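PDB 3GCG: L0028 (Mitochondria associated protein) from Escherichia coli, which belongs to the IpaB/EvcA family of type III secreted effectors and probably acts as a guanine nucleotide exchange factor for a Rho-family GTPase of the host. Local coordinates for residues N25-A30 and S98-F103; T55-L60 and H78-V83; Y109-V114 and N129-M134. All blocks are in the same frame, centred on the assembly; numbering follows the deposited sequence.

Contact 1: N25-A30 and S98-F103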
loop_
_atom_site.group_PDB
_atom_site.type_symbol
_atom_site.label_atom_id
_atom_site.label_comp_id
_atom_site.label_asym_id
_atom_site.label_seq_id
_atom_site.Cartn_x
_atom_site.Cartn_y
_atom_site.Cartn_z
ATOM N N ASN B 25 2.330 -7.378 -21.839
ATOM C CA ASN B 25 3.592 -7.044 -22.487
ATOM C C ASN B 25 4.114 -5.713 -21.989
ATOM O O ASN B 25 5.320 -5.522 -21.851
ATOM C CB ASN B 25 3.431 -7.014 -24.010
ATOM C CG ASN B 25 3.494 -8.396 -24.622
ATOM O OD1 ASN B 25 2.892 -9.342 -24.106
ATOM N ND2 ASN B 25 4.220 -8.526 -25.725
ATOM N N GLN B 26 3.201 -4.792 -21.714
ATOM C CA GLN B 26 3.588 -3.479 -21.212
ATOM C C GLN B 26 4.002 -3.588 -19.740
ATOM O O GLN B 26 4.877 -2.865 -19.276
ATOM C CB GLN B 26 2.431 -2.489 -21.392
ATOM C CG GLN B 26 2.205 -2.090 -22.853
ATOM C CD GLN B 26 1.077 -1.080 -23.031
ATOM O OE1 GLN B 26 0.747 -0.329 -22.113
ATOM N NE2 GLN B 26 0.499 -1.045 -24.225
ATOM N N LEU B 27 3.375 -4.508 -19.014
ATOM C CA LEU B 27 3.717 -4.717 -17.610
ATOM C C LEU B 27 5.111 -5.362 -17.563
ATOM O O LEU B 27 5.971 -4.956 -16.788
ATOM C CB LEU B 27 2.698 -5.648 -16.957
ATOM C CG LEU B 27 2.674 -5.829 -15.433
ATOM C CD1 LEU B 27 2.212 -7.243 -15.142
ATOM C CD2 LEU B 27 4.033 -5.592 -14.800
ATOM N N LEU B 28 5.324 -6.367 -18.409
ATOM C CA LEU B 28 6.611 -7.059 -18.461
ATOM C C LEU B 28 7.729 -6.107 -18.864
ATOM O O LEU B 28 8.832 -6.167 -18.317
ATOM C CB LEU B 28 6.532 -8.235 -19.437
ATOM C CG LEU B 28 5.594 -9.336 -18.938
ATOM C CD1 LEU B 28 5.426 -10.416 -19.994
ATOM C CD2 LEU B 28 6.149 -9.919 -17.644
ATOM N N GLN B 29 7.444 -5.226 -19.818
ATOM C CA GLN B 29 8.440 -4.257 -20.257
ATOM C C GLN B 29 8.872 -3.396 -19.084
ATOM O O GLN B 29 10.063 -3.143 -18.901
ATOM C CB GLN B 29 7.882 -3.342 -21.352
ATOM C CG GLN B 29 7.769 -3.981 -22.718
ATOM C CD GLN B 29 7.503 -2.953 -23.799
ATOM O OE1 GLN B 29 8.286 -2.012 -23.980
ATOM N NE2 GLN B 29 6.397 -3.121 -24.524
ATOM N N ALA B 30 7.898 -2.941 -18.300
ATOM C CA ALA B 30 8.182 -2.099 -17.140
ATOM C C ALA B 30 9.069 -2.852 -16.155
ATOM O O ALA B 30 9.993 -2.286 -15.570
ATOM C CB ALA B 30 6.874 -1.673 -16.462
ATOM N N SER B 98 -0.881 -5.739 -4.928
ATOM C CA SER B 98 -0.349 -6.353 -6.138
ATOM C C SER B 98 0.313 -5.292 -7.016
ATOM O O SER B 98 -0.249 -4.229 -7.227
ATOM C CB SER B 98 -1.503 -7.024 -6.894
ATOM O OG SER B 98 -1.185 -7.264 -8.253
ATOM N N SER B 99 1.498 -5.575 -7.537
ATOM C CA SER B 99 2.149 -4.586 -8.383
ATOM C C SER B 99 1.442 -4.520 -9.731
ATOM O O SER B 99 1.656 -3.591 -10.500
ATOM C CB SER B 99 3.634 -4.916 -8.571
ATOM O OG SER B 99 3.824 -6.055 -9.390
ATOM N N ILE B 100 0.593 -5.507 -10.015
ATOM C CA ILE B 100 -0.153 -5.520 -11.272
ATOM C C ILE B 100 -1.222 -4.435 -11.208
ATOM O O ILE B 100 -1.416 -3.683 -12.159
ATOM C CB ILE B 100 -0.866 -6.879 -11.521
ATOM C CG1 ILE B 100 0.156 -7.991 -11.754
ATOM C CG2 ILE B 100 -1.776 -6.774 -12.734
ATOM C CD1 ILE B 100 -0.473 -9.362 -11.843
ATOM N N GLY B 101 -1.925 -4.370 -10.083
ATOM C CA GLY B 101 -2.962 -3.368 -9.921
ATOM C C GLY B 101 -2.351 -1.982 -9.877
ATOM O O GLY B 101 -2.918 -1.022 -10.389
ATOM N N HIS B 102 -1.183 -1.868 -9.260
ATOM C CA HIS B 102 -0.536 -0.573 -9.177
ATOM C C HIS B 102 0.016 -0.169 -10.527
ATOM O O HIS B 102 0.007 1.008 -10.880
ATOM C CB HIS B 102 0.554 -0.598 -8.114
ATOM C CG HIS B 102 0.018 -0.514 -6.721
ATOM N ND1 HIS B 102 -0.770 0.535 -6.293
ATOM C CD2 HIS B 102 0.139 -1.349 -5.664
ATOM C CE1 HIS B 102 -1.108 0.342 -5.032
ATOM N NE2 HIS B 102 -0.569 -0.794 -4.625
ATOM N N PHE B 103 0.483 -1.144 -11.296
ATOM C CA PHE B 103 0.995 -0.844 -12.621
ATOM C C PHE B 103 -0.132 -0.242 -13.472
ATOM O O PHE B 103 0.050 0.792 -14.109
ATOM C CB PHE B 103 1.520 -2.112 -13.284
ATOM C CG PHE B 103 1.711 -1.979 -14.757
ATOM C CD1 PHE B 103 2.730 -1.188 -15.270
ATOM C CD2 PHE B 103 0.856 -2.629 -15.639
ATOM C CE1 PHE B 103 2.897 -1.041 -16.644
ATOM C CE2 PHE B 103 1.012 -2.490 -17.021
ATOM C CZ PHE B 103 2.033 -1.694 -17.521
#
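Phe103 presses its ring against the turn of backbone at Leu27, where helix 20-32 crosses helix 99-105 nearly perpendicularly (103° between the two short axes) in the all-helical fold of the WxxxE effectors. How the ring is turned decides the contact. With CG of Phe103 anti to the backbone N (chi1 164°), the ring points at the opposing helix and brings CZ to 3.5 Å from Leu27 N. Leu27 CA then stands over one face, displaced toward the rim, in a CH-pi contact 3.7 Å from the centroid of the Phe103 ring. Ala30 CB comes in obliquely, 4.0 Å from Phe103 CE1. The Leu27 branch continues past the ring, and its CD1 meets Ile100 CG1 at 4.0 Å, these two side chains crossing at about a right angle. A serine in place of Phe103 would probably open a gap against helix 20-32 and take away the CH-pi partner of Leu27 CA. Trp43 and Glu47, the WxxxE pair, hydrogen-bond to Ser99, and Glu47 also to Ser98; the bound second protein packs on Leu27 and Ala30. Ser98 is the N-cap of helix 99-105, its OG accepting from Ile100 N at 3.1 Å.

Contact 2: T55-L60 and H78-V83; sequences TVNRTL and HIFRAV
Val56 and Phe80 meet at the centre of the packing between helix 41-67 and helix 73-87, consecutive helices of an all-helical fold that run obliquely antiparallel, their short axes making 133° and approaching to 11.3 Å. The aromatic part of the contact is a CH-pi interaction: Val56 CG1 lies over one face of the Phe80 ring, 3.8 Å from its centroid and nearer the rim than the middle. This branch is the one anti to the backbone N (chi1 172°), and the other, CG2, is thereby left to face Val83. Leu60 CD1 also reaches the ring, 3.9 Å from Phe80 CE1.

Purely aliphatic pairs flank the ring. Val56 CG2 and Val83 CG1 come together tip to tip at 3.9 Å, whereas Leu60 and Ile79 run alongside one another with opposite headings, Leu60 CD2 3.8 Å from Ile79 CD1. Helix 152-166 covers this core, Thr159 touching Val56 and Val83, and Ile163 touching Leu60.

The polar member, the amide of Asn57, lies across the far end of the Phe80 ring, the two planes 46° apart, with Asn57 ND2 3.5 Å from Phe80 CZ. Asn57 ND2 donates to Gly95 O and Met93 O, in the loop leading to helix 99-105. Shape and hydrophobic burial therefore join the helices, while the buried ND2 is satisfied by two loop carbonyls, and those bonds tie the loop to the helix pair.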
loop_
_atom_site.group_PDB
_atom_site.type_symbol
_atom_site.label_atom_id
_atom_site.label_comp_id
_atom_site.label_asym_id
_atom_site.label_seq_id
_atom_site.Cartn_x
_atom_site.Cartn_y
_atom_site.Cartn_z
ATOM N N THR B 55 -5.288 -12.110 -2.054
ATOM C CA THR B 55 -6.566 -12.762 -2.357
ATOM C C THR B 55 -7.026 -13.477 -1.086
ATOM O O THR B 55 -8.199 -13.440 -0.730
ATOM C CB THR B 55 -6.427 -13.801 -3.502
ATOM O OG1 THR B 55 -6.063 -13.132 -4.713
ATOM C CG2 THR B 55 -7.743 -14.523 -3.741
ATOM N N VAL B 56 -6.082 -14.115 -0.398
ATOM C CA VAL B 56 -6.398 -14.817 0.837
ATOM C C VAL B 56 -6.822 -13.831 1.920
ATOM O O VAL B 56 -7.834 -14.034 2.579
ATOM C CB VAL B 56 -5.195 -15.631 1.354
ATOM C CG1 VAL B 56 -5.498 -16.170 2.734
ATOM C CG2 VAL B 56 -4.884 -16.777 0.403
ATOM N N ASN B 57 -6.047 -12.768 2.107
ATOM C CA ASN B 57 -6.378 -11.768 3.117
ATOM C C ASN B 57 -7.717 -11.096 2.842
ATOM O O ASN B 57 -8.438 -10.732 3.761
ATOM C CB ASN B 57 -5.284 -10.704 3.202
ATOM C CG ASN B 57 -4.213 -11.066 4.195
ATOM O OD1 ASN B 57 -4.511 -11.456 5.316
ATOM N ND2 ASN B 57 -2.954 -10.934 3.794
ATOM N N ARG B 58 -8.029 -10.939 1.565
ATOM C CA ARG B 58 -9.272 -10.326 1.122
ATOM C C ARG B 58 -10.441 -11.218 1.531
ATOM O O ARG B 58 -11.493 -10.734 1.955
ATOM C CB ARG B 58 -9.247 -10.192 -0.398
ATOM C CG ARG B 58 -10.049 -9.049 -0.947
ATOM C CD ARG B 58 -9.185 -8.242 -1.907
ATOM N NE ARG B 58 -9.475 -6.819 -1.800
ATOM C CZ ARG B 58 -10.463 -6.204 -2.437
ATOM N NH1 ARG B 58 -11.265 -6.876 -3.253
ATOM N NH2 ARG B 58 -10.669 -4.919 -2.228
ATOM N N THR B 59 -10.252 -12.526 1.383
ATOM C CA THR B 59 -11.292 -13.483 1.733
ATOM C C THR B 59 -11.498 -13.467 3.247
ATOM O O THR B 59 -12.624 -13.589 3.734
ATOM C CB THR B 59 -10.910 -14.909 1.270
ATOM O OG1 THR B 59 -10.653 -14.900 -0.141
ATOM C CG2 THR B 59 -12.036 -15.883 1.558
ATOM N N LEU B 60 -10.406 -13.316 3.987
ATOM C CA LEU B 60 -10.500 -13.265 5.437
ATOM C C LEU B 60 -11.238 -12.000 5.857
ATOM O O LEU B 60 -12.074 -12.040 6.759
ATOM C CB LEU B 60 -9.103 -13.299 6.066
ATOM C CG LEU B 60 -8.484 -14.696 6.142
ATOM C CD1 LEU B 60 -7.020 -14.613 6.539
ATOM C CD2 LEU B 60 -9.273 -15.516 7.147
ATOM N N HIS B 78 -2.501 -20.261 10.813
ATOM C CA HIS B 78 -2.881 -21.629 10.495
ATOM C C HIS B 78 -3.637 -21.638 9.165
ATOM O O HIS B 78 -3.458 -22.539 8.337
ATOM C CB HIS B 78 -3.745 -22.222 11.607
ATOM C CG HIS B 78 -3.078 -22.231 12.945
ATOM N ND1 HIS B 78 -1.838 -22.792 13.152
ATOM C CD2 HIS B 78 -3.472 -21.733 14.143
ATOM C CE1 HIS B 78 -1.494 -22.642 14.421
ATOM N NE2 HIS B 78 -2.468 -22.002 15.043
ATOM N N ILE B 79 -4.467 -20.620 8.956
ATOM C CA ILE B 79 -5.231 -20.527 7.720
ATOM C C ILE B 79 -4.288 -20.323 6.535
ATOM O O ILE B 79 -4.447 -20.958 5.490
ATOM C CB ILE B 79 -6.278 -19.385 7.799
ATOM C CG1 ILE B 79 -7.390 -19.777 8.785
ATOM C CG2 ILE B 79 -6.885 -19.127 6.433
ATOM C CD1 ILE B 79 -8.389 -18.675 9.078
ATOM N N PHE B 80 -3.292 -19.461 6.707
ATOM C CA PHE B 80 -2.343 -19.210 5.641
ATOM C C PHE B 80 -1.503 -20.439 5.293
ATOM O O PHE B 80 -1.239 -20.697 4.121
ATOM C CB PHE B 80 -1.438 -18.024 5.993
ATOM C CG PHE B 80 -1.858 -16.738 5.335
ATOM C CD1 PHE B 80 -2.906 -15.988 5.846
ATOM C CD2 PHE B 80 -1.244 -16.316 4.161
ATOM C CE1 PHE B 80 -3.336 -14.837 5.194
ATOM C CE2 PHE B 80 -1.664 -15.173 3.502
ATOM C CZ PHE B 80 -2.713 -14.431 4.016
ATOM N N ARG B 81 -1.091 -21.200 6.302
ATOM C CA ARG B 81 -0.303 -22.400 6.047
ATOM C C ARG B 81 -1.182 -23.445 5.361
ATOM O O ARG B 81 -0.730 -24.161 4.460
ATOM C CB ARG B 81 0.257 -22.976 7.350
ATOM C CG ARG B 81 1.714 -23.431 7.244
ATOM C CD ARG B 81 2.000 -24.144 5.912
ATOM N NE ARG B 81 3.415 -24.482 5.758
ATOM C CZ ARG B 81 3.977 -24.889 4.620
ATOM N NH1 ARG B 81 3.248 -25.012 3.517
ATOM N NH2 ARG B 81 5.273 -25.176 4.585
ATOM N N ALA B 82 -2.445 -23.522 5.783
ATOM C CA ALA B 82 -3.381 -24.468 5.191
ATOM C C ALA B 82 -3.552 -24.150 3.712
ATOM O O ALA B 82 -3.493 -25.039 2.863
ATOM C CB ALA B 82 -4.724 -24.399 5.906
ATOM N N VAL B 83 -3.752 -22.877 3.396
ATOM C CA VAL B 83 -3.907 -22.484 2.001
ATOM C C VAL B 83 -2.586 -22.694 1.291
ATOM O O VAL B 83 -2.548 -23.018 0.108
ATOM C CB VAL B 83 -4.300 -21.012 1.864
ATOM C CG1 VAL B 83 -4.202 -20.584 0.408
ATOM C CG2 VAL B 83 -5.713 -20.813 2.375
#

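Contact 3: Y109-V114 and N129-M134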
loop_
_atom_site.group_PDB
_atom_site.type_symbol
_atom_site.label_atom_id
_atom_site.label_comp_id
_atom_site.label_asym_id
_atom_site.label_seq_id
_atom_site.Cartn_x
_atom_site.Cartn_y
_atom_site.Cartn_z
ATOM N N TYR B 109 -2.828 3.043 -21.766
ATOM C CA TYR B 109 -3.826 2.208 -22.424
ATOM C C TYR B 109 -4.986 1.889 -21.483
ATOM O O TYR B 109 -6.156 2.040 -21.843
ATOM C CB TYR B 109 -3.161 0.920 -22.927
ATOM C CG TYR B 109 -4.106 -0.083 -23.558
ATOM C CD1 TYR B 109 -5.019 0.305 -24.538
ATOM C CD2 TYR B 109 -4.060 -1.431 -23.196
ATOM C CE1 TYR B 109 -5.869 -0.629 -25.148
ATOM C CE2 TYR B 109 -4.900 -2.373 -23.796
ATOM C CZ TYR B 109 -5.801 -1.964 -24.768
ATOM O OH TYR B 109 -6.634 -2.886 -25.345
ATOM N N PHE B 110 -4.655 1.445 -20.275
ATOM C CA PHE B 110 -5.665 1.118 -19.278
ATOM C C PHE B 110 -6.534 2.318 -18.901
ATOM O O PHE B 110 -7.756 2.210 -18.818
ATOM C CB PHE B 110 -5.011 0.595 -18.006
ATOM C CG PHE B 110 -5.992 0.356 -16.893
ATOM C CD1 PHE B 110 -6.803 -0.778 -16.897
ATOM C CD2 PHE B 110 -6.133 1.285 -15.858
ATOM C CE1 PHE B 110 -7.741 -0.981 -15.888
ATOM C CE2 PHE B 110 -7.062 1.090 -14.848
ATOM C CZ PHE B 110 -7.870 -0.044 -14.861
ATOM N N ASN B 111 -5.904 3.462 -18.660
ATOM C CA ASN B 111 -6.661 4.649 -18.270
ATOM C C ASN B 111 -7.521 5.225 -19.386
ATOM O O ASN B 111 -8.535 5.879 -19.121
ATOM C CB ASN B 111 -5.715 5.703 -17.692
ATOM C CG ASN B 111 -5.396 5.436 -16.224
ATOM O OD1 ASN B 111 -6.272 5.523 -15.366
ATOM N ND2 ASN B 111 -4.148 5.095 -15.937
ATOM N N GLN B 112 -7.125 4.972 -20.633
ATOM C CA GLN B 112 -7.898 5.426 -21.784
ATOM C C GLN B 112 -9.221 4.659 -21.702
ATOM O O GLN B 112 -10.292 5.205 -21.984
ATOM C CB GLN B 112 -7.138 5.103 -23.080
ATOM C CG GLN B 112 -7.885 5.369 -24.394
ATOM C CD GLN B 112 -8.523 6.753 -24.476
ATOM O OE1 GLN B 112 -8.061 7.708 -23.858
ATOM N NE2 GLN B 112 -9.586 6.861 -25.262
ATOM N N LYS B 113 -9.142 3.398 -21.281
ATOM C CA LYS B 113 -10.331 2.561 -21.128
ATOM C C LYS B 113 -11.155 3.038 -19.928
ATOM O O LYS B 113 -12.385 2.957 -19.932
ATOM C CB LYS B 113 -9.931 1.093 -20.928
ATOM C CG LYS B 113 -9.288 0.437 -22.143
ATOM C CD LYS B 113 -10.279 0.240 -23.279
ATOM C CE LYS B 113 -9.607 -0.396 -24.481
ATOM N NZ LYS B 113 -10.562 -0.627 -25.593
ATOM N N VAL B 114 -10.479 3.524 -18.895
ATOM C CA VAL B 114 -11.174 4.036 -17.711
ATOM C C VAL B 114 -12.031 5.232 -18.135
ATOM O O VAL B 114 -13.207 5.336 -17.773
ATOM C CB VAL B 114 -10.175 4.500 -16.620
ATOM C CG1 VAL B 114 -10.903 5.256 -15.531
ATOM C CG2 VAL B 114 -9.455 3.300 -16.036
ATOM N N ASN B 129 -13.209 5.965 -8.365
ATOM C CA ASN B 129 -13.774 4.698 -7.915
ATOM C C ASN B 129 -13.916 3.734 -9.088
ATOM O O ASN B 129 -13.651 2.543 -8.963
ATOM C CB ASN B 129 -15.118 4.928 -7.226
ATOM C CG ASN B 129 -14.966 5.669 -5.914
ATOM O OD1 ASN B 129 -13.853 5.796 -5.388
ATOM N ND2 ASN B 129 -16.077 6.155 -5.371
ATOM N N THR B 130 -14.321 4.262 -10.233
ATOM C CA THR B 130 -14.462 3.457 -11.437
ATOM C C THR B 130 -13.084 2.901 -11.772
ATOM O O THR B 130 -12.950 1.731 -12.135
ATOM C CB THR B 130 -15.008 4.321 -12.613
ATOM O OG1 THR B 130 -16.399 4.593 -12.387
ATOM C CG2 THR B 130 -14.839 3.608 -13.956
ATOM N N GLN B 131 -12.052 3.732 -11.627
ATOM C CA GLN B 131 -10.697 3.280 -11.912
ATOM C C GLN B 131 -10.290 2.121 -11.009
ATOM O O GLN B 131 -9.744 1.117 -11.481
ATOM C CB GLN B 131 -9.680 4.411 -11.731
ATOM C CG GLN B 131 -8.232 3.934 -11.877
ATOM C CD GLN B 131 -7.205 4.972 -11.463
ATOM O OE1 GLN B 131 -7.104 5.327 -10.289
ATOM N NE2 GLN B 131 -6.431 5.462 -12.430
ATOM N N THR B 132 -10.552 2.262 -9.712
ATOM C CA THR B 132 -10.182 1.221 -8.759
ATOM C C THR B 132 -10.952 -0.062 -9.026
ATOM O O THR B 132 -10.405 -1.153 -8.903
ATOM C CB THR B 132 -10.429 1.655 -7.309
ATOM O OG1 THR B 132 -11.826 1.584 -7.024
ATOM C CG2 THR B 132 -9.969 3.067 -7.100
ATOM N N LYS B 133 -12.224 0.062 -9.391
ATOM C CA LYS B 133 -13.021 -1.123 -9.676
ATOM C C LYS B 133 -12.480 -1.847 -10.901
ATOM O O LYS B 133 -12.395 -3.069 -10.919
ATOM C CB LYS B 133 -14.485 -0.751 -9.903
ATOM C CG LYS B 133 -15.242 -0.438 -8.617
ATOM C CD LYS B 133 -16.741 -0.502 -8.850
ATOM C CE LYS B 133 -17.513 -0.419 -7.538
ATOM N NZ LYS B 133 -18.938 -0.848 -7.708
ATOM N N MET B 134 -12.117 -1.085 -11.926
ATOM C CA MET B 134 -11.576 -1.667 -13.145
ATOM C C MET B 134 -10.187 -2.240 -12.880
ATOM O O MET B 134 -9.799 -3.223 -13.494
ATOM C CB MET B 134 -11.530 -0.617 -14.261
ATOM C CG MET B 134 -12.894 -0.369 -14.913
ATOM S SD MET B 134 -12.929 1.020 -16.082
ATOM C CE MET B 134 -12.090 0.286 -17.541
#
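Gln131 NE2 donates to Asn111 OD1 at 2.9 Å, the one hydrogen bond between the two segments of a splayed helical hairpin formed by helix 108-118 and helix 124-146. The short axes diverge by 124° at a closest approach of 10.2 Å. The bond is somewhat bent at hydrogen, but the donor sits in the carbonyl plane of Asn111 on a lone pair and the acceptor lies close to the amide plane of Gln131, although the two amide planes are turned 58° apart. Asn111 ND2 is held in its turn by Asn107 O and Gln105 O. The amide is thus gripped at both its oxygen and its nitrogen, which fixes its rotation and presents OD1 to Gln131, while the Gln131 side chain also touches Gln105.

Beside this polar bridge the hairpin closes on apolar groups. Phe110 turns its edge to the opposing backbone: Gln131 O lies near the ring plane, 4.0 Å from Phe110 CZ, and the carbonyl carbon of Met134 is likewise at the edge. The same CZ meets Met134 CB at 3.8 Å, the side chains crossing at a slant. Elsewhere the Phe110 ring rests on Leu104, Ile135 and Val138, which builds it into the core between three helices. Val114 is set against both partners, with Val114 CG1 4.1 Å from Gln131 CB and Val114 CA 3.9 Å from Met134 SD.

Met134 reaches across to the opposing main chain. With CG anti to the carbonyl carbon and chi2 extended, it brings SD alongside Val114; the bend at chi3 (76°) then swings CE toward the Lys113 carbonyl. Phe16 from the N-terminal end of the model packs on this side chain, whose methyl finishes with Met134 CE 3.6 Å from Lys113 O.

In the fold
Three helix pairs, each with a phenylalanine at the interface, occupy different parts of one fold. Contacts 1 and 3 are neighbours, their centres about 14 Å apart, and they touch where Gln26 OE1 lies 4.2 Å from Tyr109 CB; Gln26 also hydrogen-bonds to Asn107, which in turn bonds to Phe110 and Asn111. Contact 2 lies across the chain's centre from both, with centres about 24 Å from contact 1 and 28 Å from contact 3. Helix 41-67 links contacts 1 and 2, supplying Trp43 and Glu47 to the first and the segment 55-60 to the second. The bound second protein touches residues in all three contacts, most of them in contact 1, consistent with an exchange-factor surface there.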